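Local structure of Bm4233, isoform b (6ANY) at residues G80-A85 and F135-W140; N97-E102 and C148-N153. The protein is a secreted venom allergen-like protein of the CAP superfamily that probably binds and transports sterols. All blocks are in the same frame, centred on the assembly; numbering follows the deposited sequence.

How the contacts relate
Contacts 1 and 2 both set a helix against the central mixed sheet of the CAP domain, and their centres lie about 14 Å apart. Along the chain their segments alternate: strand 80-87 is followed by helix 99-108, then helix 133-138, then strand 145-153. Contact 1 uses the outermost strand 80-87, contact 2 the strand 145-153, and strand 159-167 runs between the two, antiparallel to both. They also meet directly, since the hydroxyl of Tyr-84 packs on Glu-102 CB and its ring atom CE2 lies loosely by Ala-99 O at the start of helix 99-108. This interleaving of helices and strands is consistent with the alpha-beta-alpha sandwich of CAP proteins.

Contact 1: G80-A85 and F135-W140; sequences GENVYA and FTQMAW
Asn-82 and Gln-137 have most of the surface buried between strand 80-87 and the end of helix 133-138, and Gly-80 completes the junction. Gln-137 extends from the helix with CG anti to the backbone N (chi1 176°), then bends at chi2, which carries its amide to the beginning of the strand. There OE1 comes 3.3 Å from the bare CA of Gly-80. The same oxygen accepts a hydrogen bond from a water at 2.8 Å, and that water in turn accepts the backbone N-H of Glu-81, 3.0 Å from Glu-81 N to the water. Gly-170 N also bonds OE1 and can only donate, which supports this orientation of the amide; Gln-137 NE2 pairs with Thr-143 OG1.

Asn-82 presents ND2 to apolar carbons of the helix, 3.9 Å from Met-138 CG and 4.1 Å from Gln-137 CB. Its amide plane is turned 69° from that of Gln-137, and ND2 is hydrogen-bonded to Tyr-166 OH.

The contact and its water join two CAP signature segments, GENVYA and FTQMAW; the Glu-81 carboxylate, bonded to His-70 and His-165, is consistent with the central CAP cavity. Strand 80-87 pairs with strand 159-167 at the sheet edge, while Met-138 packs against Trp-107 and Trp-108 of helix 99-108 and Phe-23 of helix 10-28.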
ATOM      1  N   GLY A  80      -4.326  -4.307   7.788  1.00 18.03           N
ATOM      2  CA  GLY A  80      -4.750  -4.439   6.406  1.00 15.27           C
ATOM      3  C   GLY A  80      -3.924  -5.450   5.643  1.00 14.87           C
ATOM      4  O   GLY A  80      -2.769  -5.663   5.989  1.00 14.16           O
ATOM      5  N   GLU A  81      -4.486  -6.037   4.569  1.00 14.11           N
ATOM      6  CA  GLU A  81      -3.712  -6.998   3.759  1.00 13.84           C
ATOM      7  C   GLU A  81      -3.987  -6.893   2.290  1.00 13.33           C
ATOM      8  O   GLU A  81      -5.107  -6.861   1.911  1.00 15.19           O
ATOM      9  CB  GLU A  81      -3.957  -8.439   4.248  1.00 14.33           C
ATOM     10  CG  GLU A  81      -3.207  -9.527   3.452  1.00 13.53           C
ATOM     11  CD  GLU A  81      -3.499 -10.892   4.002  1.00 13.34           C
ATOM     12  OE1 GLU A  81      -4.573 -11.451   3.647  1.00 12.98           O
ATOM     13  OE2 GLU A  81      -2.716 -11.394   4.838  1.00 13.26           O
ATOM     14  N   ASN A  82      -2.938  -6.830   1.452  1.00 12.63           N
ATOM     15  CA  ASN A  82      -3.033  -6.808   0.004  1.00 11.87           C
ATOM     16  C   ASN A  82      -2.225  -8.025  -0.500  1.00 12.65           C
ATOM     17  O   ASN A  82      -1.165  -8.336   0.032  1.00 12.97           O
ATOM     18  CB  ASN A  82      -2.457  -5.524  -0.559  1.00 13.12           C
ATOM     19  CG  ASN A  82      -3.453  -4.327  -0.569  1.00 14.10           C
ATOM     20  OD1 ASN A  82      -4.666  -4.526  -0.470  1.00 14.74           O
ATOM     21  ND2 ASN A  82      -2.937  -3.111  -0.879  1.00 12.94           N
ATOM     22  N   VAL A  83      -2.744  -8.702  -1.528  1.00 12.32           N
ATOM     23  CA  VAL A  83      -2.219  -9.945  -2.079  1.00 11.87           C
ATOM     24  C   VAL A  83      -2.013  -9.792  -3.563  1.00 12.03           C
ATOM     25  O   VAL A  83      -2.863  -9.303  -4.256  1.00 11.76           O
ATOM     26  CB  VAL A  83      -3.220 -11.110  -1.872  1.00 12.00           C
ATOM     27  CG1 VAL A  83      -2.651 -12.354  -2.450  1.00 11.89           C
ATOM     28  CG2 VAL A  83      -3.583 -11.290  -0.362  1.00 11.74           C
ATOM     29  N   TYR A  84      -0.827 -10.169  -4.039  1.00 12.94           N
ATOM     30  CA  TYR A  84      -0.484 -10.099  -5.462  1.00 13.13           C
ATOM     31  C   TYR A  84       0.206 -11.392  -5.885  1.00 12.94           C
ATOM     32  O   TYR A  84       0.971 -11.947  -5.141  1.00 13.49           O
ATOM     33  CB  TYR A  84       0.423  -8.895  -5.744  1.00 14.40           C
ATOM     34  CG  TYR A  84       1.179  -8.921  -7.073  1.00 14.98           C
ATOM     35  CD1 TYR A  84       0.643  -8.384  -8.200  1.00 15.23           C
ATOM     36  CD2 TYR A  84       2.450  -9.491  -7.169  1.00 16.58           C
ATOM     37  CE1 TYR A  84       1.320  -8.409  -9.431  1.00 15.94           C
ATOM     38  CE2 TYR A  84       3.143  -9.540  -8.377  1.00 15.48           C
ATOM     39  CZ  TYR A  84       2.615  -8.969  -9.485  1.00 16.74           C
ATOM     40  OH  TYR A  84       3.307  -9.038 -10.688  1.00 19.08           O
ATOM     41  N   ALA A  85      -0.086 -11.866  -7.090  1.00 13.37           N
ATOM     42  CA  ALA A  85       0.608 -13.014  -7.687  1.00 14.17           C
ATOM     43  C   ALA A  85       0.933 -12.812  -9.170  1.00 14.88           C
ATOM     44  O   ALA A  85       0.282 -12.054  -9.886  1.00 15.66           O
ATOM     45  CB  ALA A  85      -0.166 -14.291  -7.530  1.00 13.57           C
ATOM     46  N   PHE A 135      -6.015  -0.490  -3.780  1.00 14.65           N
ATOM     47  CA  PHE A 135      -5.615   0.867  -3.973  1.00 14.86           C
ATOM     48  C   PHE A 135      -5.959   1.712  -2.714  1.00 14.90           C
ATOM     49  O   PHE A 135      -5.144   2.460  -2.251  1.00 14.27           O
ATOM     50  CB  PHE A 135      -6.322   1.462  -5.195  1.00 15.06           C
ATOM     51  CG  PHE A 135      -6.426   2.953  -5.140  1.00 15.41           C
ATOM     52  CD1 PHE A 135      -5.316   3.734  -5.271  1.00 16.95           C
ATOM     53  CD2 PHE A 135      -7.652   3.564  -4.957  1.00 16.26           C
ATOM     54  CE1 PHE A 135      -5.401   5.130  -5.221  1.00 16.85           C
ATOM     55  CE2 PHE A 135      -7.754   4.930  -4.843  1.00 16.01           C
ATOM     56  CZ  PHE A 135      -6.632   5.713  -4.950  1.00 16.72           C
ATOM     57  N   THR A 136      -7.158   1.561  -2.160  1.00 15.04           N
ATOM     58  CA  THR A 136      -7.590   2.400  -1.053  1.00 14.59           C
ATOM     59  C   THR A 136      -6.732   2.176   0.181  1.00 14.84           C
ATOM     60  O   THR A 136      -6.333   3.149   0.817  1.00 12.38           O
ATOM     61  CB  THR A 136      -9.079   2.298  -0.789  1.00 15.48           C
ATOM     62  OG1 THR A 136      -9.476   0.943  -0.577  1.00 15.48           O
ATOM     63  CG2 THR A 136      -9.921   2.956  -1.947  1.00 14.42           C
ATOM     64  N   GLN A 137      -6.293   0.933   0.409  1.00 13.57           N
ATOM     65  CA  GLN A 137      -5.382   0.629   1.500  1.00 13.31           C
ATOM     66  C   GLN A 137      -4.036   1.287   1.253  1.00 14.85           C
ATOM     67  O   GLN A 137      -3.440   1.813   2.174  1.00 13.25           O
ATOM     68  CB  GLN A 137      -5.266  -0.869   1.674  1.00 12.99           C
ATOM     69  CG  GLN A 137      -4.293  -1.349   2.702  1.00 12.92           C
ATOM     70  CD  GLN A 137      -4.643  -0.888   4.092  1.00 12.21           C
ATOM     71  OE1 GLN A 137      -5.355  -1.602   4.839  1.00 11.85           O
ATOM     72  NE2 GLN A 137      -4.106   0.263   4.484  1.00  9.93           N
ATOM     73  N   MET A 138      -3.534   1.243   0.011  1.00 15.77           N
ATOM     74  CA  MET A 138      -2.244   1.874  -0.290  1.00 15.27           C
ATOM     75  C   MET A 138      -2.371   3.379  -0.131  1.00 15.08           C
ATOM     76  O   MET A 138      -1.389   4.055   0.131  1.00 14.36           O
ATOM     77  CB  MET A 138      -1.767   1.610  -1.754  1.00 14.77           C
ATOM     78  CG  MET A 138      -1.358   0.199  -2.079  1.00 14.66           C
ATOM     79  SD  MET A 138      -0.766   0.002  -3.731  1.00 14.55           S
ATOM     80  CE  MET A 138       0.806   0.908  -3.741  1.00 16.12           C
ATOM     81  N   ALA A 139      -3.566   3.913  -0.408  1.00 15.38           N
ATOM     82  CA  ALA A 139      -3.807   5.353  -0.287  1.00 15.04           C
ATOM     83  C   ALA A 139      -4.331   5.853   1.068  1.00 14.67           C
ATOM     84  O   ALA A 139      -4.623   7.013   1.186  1.00 15.73           O
ATOM     85  CB  ALA A 139      -4.726   5.773  -1.384  1.00 13.58           C
ATOM     86  N   TRP A 140      -4.469   4.988   2.066  1.00 15.88           N
ATOM     87  CA  TRP A 140      -5.242   5.305   3.262  1.00 16.34           C
ATOM     88  C   TRP A 140      -4.415   6.255   4.122  1.00 15.72           C
ATOM     89  O   TRP A 140      -3.343   5.919   4.581  1.00 14.93           O
ATOM     90  CB  TRP A 140      -5.559   4.040   4.014  1.00 17.10           C
ATOM     91  CG  TRP A 140      -6.597   4.172   5.009  1.00 16.79           C
ATOM     92  CD1 TRP A 140      -6.435   4.262   6.345  1.00 17.07           C
ATOM     93  CD2 TRP A 140      -8.000   4.135   4.755  1.00 16.36           C
ATOM     94  NE1 TRP A 140      -7.683   4.326   6.966  1.00 18.83           N
ATOM     95  CE2 TRP A 140      -8.659   4.260   5.998  1.00 17.41           C
ATOM     96  CE3 TRP A 140      -8.763   4.080   3.584  1.00 16.12           C
ATOM     97  CZ2 TRP A 140     -10.070   4.361   6.106  1.00 16.66           C
ATOM     98  CZ3 TRP A 140     -10.144   4.104   3.678  1.00 16.60           C
ATOM     99  CH2 TRP A 140     -10.796   4.246   4.951  1.00 16.49           C
TER
HETATM  100  O   HOH W   1      -6.495  -3.971   3.755  1.00 23.35           O

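Contact 2: N97-E102 and C148-N153; sequences NTAGTE and CGIATN
Ile-150 reaches from strand 145-153 to the first turn of helix 99-108, where the methyl group of Ala-99 meets it. The closest pair of CA atoms across the segments is that of Ala-99 and Ile-150, 7.4 Å apart, and each of the two residues directs its CB toward the opposing segment. At CB the isoleucine divides. CG2 stands anti to the backbone N, 4.2 Å from Ala-99 CB. The other branch starts at CG1, which lies beside the backbone N (chi1 -68°), and continues in an extended course (chi2 165°) that carries CD1 outward to the helix. This terminal methyl makes the closest approach of the contact, 3.9 Å to Ala-99 CB, and it also lies 4.3 Å from Gly-100 N at the backbone of the turn. The alanine methyl is therefore touched by both branches of Ile-150.

Neighbouring residues enlarge this small interface. Leu-160 of strand 159-167 touches both Ala-99 and Ile-150, and Leu-8 and Gln-12 add further contacts to the isoleucine. Close by, Cys-148 is joined by a disulfide to Cys-164, tying strand 145-153 covalently to strand 159-167. Helix 99-108 thus packs on one face of the mixed sheet, as in the alpha-beta-alpha sandwich of CAP proteins.

The polar backbone groups beside the methyls find partners in other parts of the chain: Gly-100 N is hydrogen-bonded to Gln-12 OE1, and Ile-150 O accepts from Gln-60 NE2. Within the helix, Glu-102 N bonds Thr-98 O at 2.9 Å, closing the first turn behind Ala-99. Between helix and strand the contact itself is apolar, held by van der Waals packing and the burial of methyl groups, with no directional bond across it.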
ATOM      1  N   ASN A  97      13.269  -9.361  -7.387  1.00 16.78           N
ATOM      2  CA  ASN A  97      13.810  -8.086  -7.000  1.00 18.22           C
ATOM      3  C   ASN A  97      12.843  -6.881  -7.276  1.00 17.91           C
ATOM      4  O   ASN A  97      12.973  -5.859  -6.652  1.00 22.78           O
ATOM      5  CB  ASN A  97      15.275  -7.880  -7.532  1.00 17.62           C
ATOM      6  CG  ASN A  97      15.389  -7.733  -9.050  1.00 17.83           C
ATOM      7  OD1 ASN A  97      14.456  -7.315  -9.757  1.00 18.10           O
ATOM      8  ND2 ASN A  97      16.593  -8.089  -9.580  1.00 19.28           N
ATOM      9  N   THR A  98      11.896  -7.022  -8.197  1.00 15.71           N
ATOM     10  CA  THR A  98      10.837  -6.060  -8.397  1.00 14.84           C
ATOM     11  C   THR A  98       9.474  -6.587  -7.948  1.00 13.77           C
ATOM     12  O   THR A  98       8.419  -6.073  -8.360  1.00 15.07           O
ATOM     13  CB  THR A  98      10.729  -5.714  -9.888  1.00 16.61           C
ATOM     14  OG1 THR A  98      10.559  -6.927 -10.631  1.00 17.42           O
ATOM     15  CG2 THR A  98      12.014  -4.978 -10.380  1.00 17.70           C
ATOM     16  N   ALA A  99       9.422  -7.631  -7.127  1.00 12.50           N
ATOM     17  CA  ALA A  99       8.073  -8.173  -6.784  1.00 11.65           C
ATOM     18  C   ALA A  99       7.189  -7.142  -6.091  1.00 11.78           C
ATOM     19  O   ALA A  99       6.014  -6.978  -6.471  1.00 10.80           O
ATOM     20  CB  ALA A  99       8.185  -9.384  -5.935  1.00 10.98           C
ATOM     21  N   GLY A 100       7.748  -6.435  -5.091  1.00 12.75           N
ATOM     22  CA  GLY A 100       6.981  -5.471  -4.300  1.00 13.79           C
ATOM     23  C   GLY A 100       6.459  -4.311  -5.087  1.00 13.39           C
ATOM     24  O   GLY A 100       5.305  -3.933  -4.941  1.00 13.74           O
ATOM     25  N   THR A 101       7.259  -3.822  -6.026  1.00 15.57           N
ATOM     26  CA  THR A 101       6.905  -2.653  -6.812  1.00 15.53           C
ATOM     27  C   THR A 101       5.964  -3.035  -7.960  1.00 16.76           C
ATOM     28  O   THR A 101       5.123  -2.223  -8.420  1.00 17.89           O
ATOM     29  CB  THR A 101       8.161  -1.911  -7.361  1.00 16.98           C
ATOM     30  OG1 THR A 101       9.071  -2.833  -8.002  1.00 17.23           O
ATOM     31  CG2 THR A 101       8.835  -1.132  -6.260  1.00 15.71           C
ATOM     32  N   GLU A 102       6.108  -4.247  -8.465  1.00 15.02           N
ATOM     33  CA  GLU A 102       5.157  -4.715  -9.428  1.00 14.40           C
ATOM     34  C   GLU A 102       3.800  -4.904  -8.765  1.00 14.57           C
ATOM     35  O   GLU A 102       2.739  -4.584  -9.366  1.00 13.62           O
ATOM     36  CB  GLU A 102       5.625  -6.042 -10.063  1.00 16.14           C
ATOM     37  CG  GLU A 102       6.677  -5.901 -11.182  1.00 18.72           C
ATOM     38  CD  GLU A 102       6.163  -4.966 -12.294  1.00 21.06           C
ATOM     39  OE1 GLU A 102       5.215  -5.317 -13.026  1.00 21.49           O
ATOM     40  OE2 GLU A 102       6.618  -3.806 -12.332  1.00 21.65           O
ATOM     41  N   CYS A 148       6.003  -6.351   4.088  1.00 14.84           N
ATOM     42  CA  CYS A 148       5.668  -7.236   2.973  1.00 15.97           C
ATOM     43  C   CYS A 148       6.529  -8.467   2.945  1.00 15.05           C
ATOM     44  O   CYS A 148       7.664  -8.488   3.448  1.00 14.48           O
ATOM     45  CB  CYS A 148       5.794  -6.558   1.616  1.00 16.15           C
ATOM     46  SG  CYS A 148       4.924  -4.975   1.428  1.00 16.57           S
ATOM     47  N   GLY A 149       5.950  -9.515   2.391  1.00 14.01           N
ATOM     48  CA  GLY A 149       6.616 -10.824   2.339  1.00 14.29           C
ATOM     49  C   GLY A 149       6.505 -11.366   0.933  1.00 13.35           C
ATOM     50  O   GLY A 149       5.507 -11.146   0.274  1.00 13.68           O
ATOM     51  N   ILE A 150       7.522 -12.083   0.496  1.00 13.59           N
ATOM     52  CA  ILE A 150       7.590 -12.562  -0.871  1.00 14.81           C
ATOM     53  C   ILE A 150       7.988 -14.026  -0.943  1.00 14.02           C
ATOM     54  O   ILE A 150       8.927 -14.504  -0.233  1.00 13.99           O
ATOM     55  CB  ILE A 150       8.616 -11.709  -1.635  1.00 16.32           C
ATOM     56  CG1 ILE A 150       8.081 -10.281  -1.792  1.00 17.92           C
ATOM     57  CG2 ILE A 150       8.873 -12.292  -3.017  1.00 16.03           C
ATOM     58  CD1 ILE A 150       9.167  -9.265  -2.201  1.00 18.43           C
ATOM     59  N   ALA A 151       7.350 -14.728  -1.855  1.00 14.50           N
ATOM     60  CA  ALA A 151       7.648 -16.156  -2.101  1.00 14.82           C
ATOM     61  C   ALA A 151       7.824 -16.358  -3.574  1.00 15.96           C
ATOM     62  O   ALA A 151       6.949 -16.015  -4.318  1.00 18.52           O
ATOM     63  CB  ALA A 151       6.524 -17.038  -1.592  1.00 13.97           C
ATOM     64  N   THR A 152       8.931 -16.947  -3.992  1.00 16.75           N
ATOM     65  CA  THR A 152       9.156 -17.302  -5.388  1.00 17.60           C
ATOM     66  C   THR A 152       9.423 -18.757  -5.646  1.00 16.06           C
ATOM     67  O   THR A 152       9.834 -19.129  -6.752  1.00 16.48           O
ATOM     68  CB  THR A 152      10.349 -16.495  -5.944  1.00 17.71           C
ATOM     69  OG1 THR A 152      11.470 -16.565  -5.040  1.00 18.56           O
ATOM     70  CG2 THR A 152       9.939 -15.075  -6.133  1.00 17.81           C
ATOM     71  N   ASN A 153       9.193 -19.574  -4.641  1.00 16.52           N
ATOM     72  CA  ASN A 153       9.333 -21.036  -4.759  1.00 16.67           C
ATOM     73  C   ASN A 153       8.039 -21.720  -5.108  1.00 16.23           C
ATOM     74  O   ASN A 153       8.051 -22.917  -5.406  1.00 16.33           O
ATOM     75  CB  ASN A 153       9.828 -21.679  -3.473  1.00 17.10           C
ATOM     76  CG  ASN A 153       8.890 -21.420  -2.348  1.00 16.30           C
ATOM     77  OD1 ASN A 153       8.758 -20.272  -1.953  1.00 16.33           O
ATOM     78  ND2 ASN A 153       8.241 -22.446  -1.828  1.00 15.91           N
TER